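M32 carboxypeptidase (Chitinophagaceae bacterium, PDB 7A03) probably acts as a metal-dependent carboxypeptidase of the M32 family, removing amino acids one at a time from the C-terminal end of peptides. Local coordinates at residues A103-E108 with V140-K145. Residues are numbered along the deposited sequence; the frame is centred on the assembly and turned at random.
Sequences ASLVAE and VELKRK
L142 reaches across to both L105 and E108, and its forked end carries most of this contact. The apolar part is leucine on leucine: L105 CD1 lies 3.9 Å from L142 CD2, the two side chains coming from facing helices and passing alongside each other. L105 gets there because its CG stands anti to the backbone N (chi1 -179°), and the same CD1 comes within 4.4 Å of K145 CB; L105 also packs on V149.

Against E108 the contacts are van der Waals, with no hydrogen bond between the segments. L142 lies across the glutamate, roughly perpendicular to it, CD1 3.4 Å from the backbone O of E108 and CD2 3.7 Å from its OE1. With an alanine at L142, L105 CD1 would probably lose its nearest apolar partner across the segments and a gap would open beside E108.

The charged ends do not meet: E108 OE1 and K145 NZ are 6.2 Å apart, so any attraction is probably weak. The segments run roughly antiparallel, their N-to-C directions 150° apart and axes 10.8 Å apart, as in an antiparallel helical hairpin, joining the start of helix 103-126 to the later part of helix 129-150.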
loop_
_atom_site.group_PDB
_atom_site.type_symbol
_atom_site.label_atom_id
_atom_site.label_comp_id
_atom_site.label_asym_id
_atom_site.label_seq_id
_atom_site.Cartn_x
_atom_site.Cartn_y
_atom_site.Cartn_z
ATOM N N ALA A 103 -1.898 6.405 -29.499
ATOM C CA ALA A 103 -0.536 6.870 -29.250
ATOM C C ALA A 103 -0.507 8.335 -28.815
ATOM O O ALA A 103 0.293 8.714 -27.943
ATOM C CB ALA A 103 0.340 6.630 -30.487
ATOM N N SER A 104 -1.379 9.168 -29.397
ATOM C CA SER A 104 -1.402 10.586 -29.047
ATOM C C SER A 104 -1.768 10.790 -27.583
ATOM O O SER A 104 -1.174 11.634 -26.902
ATOM C CB SER A 104 -2.377 11.336 -29.951
ATOM O OG SER A 104 -3.685 10.821 -29.827
ATOM N N LEU A 105 -2.716 9.996 -27.071
ATOM C CA LEU A 105 -3.084 10.085 -25.659
ATOM C C LEU A 105 -1.941 9.653 -24.744
ATOM O O LEU A 105 -1.686 10.289 -23.715
ATOM C CB LEU A 105 -4.338 9.258 -25.382
ATOM C CG LEU A 105 -4.797 9.332 -23.920
ATOM C CD1 LEU A 105 -5.037 10.793 -23.516
ATOM C CD2 LEU A 105 -6.052 8.482 -23.706
ATOM N N VAL A 106 -1.231 8.573 -25.096
ATOM C CA VAL A 106 -0.068 8.161 -24.311
ATOM C C VAL A 106 0.951 9.294 -24.232
ATOM O O VAL A 106 1.453 9.635 -23.152
ATOM C CB VAL A 106 0.550 6.875 -24.894
ATOM C CG1 VAL A 106 1.706 6.404 -24.024
ATOM C CG2 VAL A 106 -0.511 5.786 -25.037
ATOM N N ALA A 107 1.256 9.909 -25.384
ATOM C CA ALA A 107 2.231 10.995 -25.387
ATOM C C ALA A 107 1.743 12.192 -24.573
ATOM O O ALA A 107 2.522 12.801 -23.825
ATOM C CB ALA A 107 2.552 11.401 -26.827
ATOM N N GLU A 108 0.458 12.540 -24.709
ATOM C CA GLU A 108 -0.109 13.661 -23.958
ATOM C C GLU A 108 -0.047 13.417 -22.455
ATOM O O GLU A 108 0.305 14.320 -21.687
ATOM C CB GLU A 108 -1.545 13.915 -24.401
ATOM C CG GLU A 108 -1.651 14.514 -25.795
ATOM C CD GLU A 108 -3.040 14.390 -26.367
ATOM O OE1 GLU A 108 -3.897 13.758 -25.715
ATOM O OE2 GLU A 108 -3.278 14.921 -27.474
ATOM N N VAL A 140 -6.246 16.302 -15.074
ATOM C CA VAL A 140 -7.613 15.834 -14.876
ATOM C C VAL A 140 -8.334 15.679 -16.213
ATOM O O VAL A 140 -9.070 14.705 -16.426
ATOM C CB VAL A 140 -8.368 16.770 -13.907
ATOM C CG1 VAL A 140 -9.871 16.479 -13.913
ATOM C CG2 VAL A 140 -7.807 16.623 -12.505
ATOM N N GLU A 141 -8.158 16.648 -17.123
ATOM C CA GLU A 141 -8.754 16.527 -18.453
ATOM C C GLU A 141 -8.300 15.242 -19.140
ATOM O O GLU A 141 -9.117 14.487 -19.699
ATOM C CB GLU A 141 -8.369 17.734 -19.313
ATOM C CG GLU A 141 -8.841 19.079 -18.796
ATOM C CD GLU A 141 -8.682 20.189 -19.825
ATOM O OE1 GLU A 141 -8.037 19.948 -20.872
ATOM O OE2 GLU A 141 -9.195 21.303 -19.582
ATOM N N LEU A 142 -6.992 14.973 -19.098
ATOM C CA LEU A 142 -6.483 13.775 -19.756
ATOM C C LEU A 142 -6.999 12.509 -19.080
ATOM O O LEU A 142 -7.285 11.506 -19.748
ATOM C CB LEU A 142 -4.957 13.814 -19.830
ATOM C CG LEU A 142 -4.413 14.839 -20.838
ATOM C CD1 LEU A 142 -2.897 14.961 -20.766
ATOM C CD2 LEU A 142 -4.854 14.456 -22.240
ATOM N N LYS A 143 -7.178 12.553 -17.760
ATOM C CA LYS A 143 -7.663 11.374 -17.048
ATOM C C LYS A 143 -9.108 11.071 -17.417
ATOM O O LYS A 143 -9.504 9.903 -17.513
ATOM C CB LYS A 143 -7.514 11.584 -15.542
ATOM C CG LYS A 143 -6.097 11.430 -15.052
ATOM C CD LYS A 143 -5.719 9.952 -14.978
ATOM C CE LYS A 143 -4.256 9.729 -15.261
ATOM N NZ LYS A 143 -3.950 8.303 -14.975
ATOM N N ARG A 144 -9.917 12.112 -17.635
ATOM C CA ARG A 144 -11.283 11.870 -18.095
ATOM C C ARG A 144 -11.296 11.255 -19.494
ATOM O O ARG A 144 -12.027 10.276 -19.751
ATOM C CB ARG A 144 -12.108 13.158 -18.015
ATOM C CG ARG A 144 -12.000 13.823 -16.632
ATOM C CD ARG A 144 -12.843 15.074 -16.535
ATOM N NE ARG A 144 -14.232 14.792 -16.857
ATOM C CZ ARG A 144 -15.142 15.724 -17.103
ATOM N NH1 ARG A 144 -14.807 17.005 -17.056
ATOM N NH2 ARG A 144 -16.385 15.371 -17.390
ATOM N N LYS A 145 -10.453 11.783 -20.398
ATOM C CA LYS A 145 -10.280 11.121 -21.696
ATOM C C LYS A 145 -9.905 9.648 -21.516
ATOM O O LYS A 145 -10.445 8.760 -22.198
ATOM C CB LYS A 145 -9.217 11.846 -22.535
ATOM C CG LYS A 145 -9.742 13.006 -23.356
ATOM C CD LYS A 145 -10.461 12.515 -24.613
ATOM C CE LYS A 145 -11.019 13.676 -25.436
ATOM N NZ LYS A 145 -9.996 14.718 -25.733
#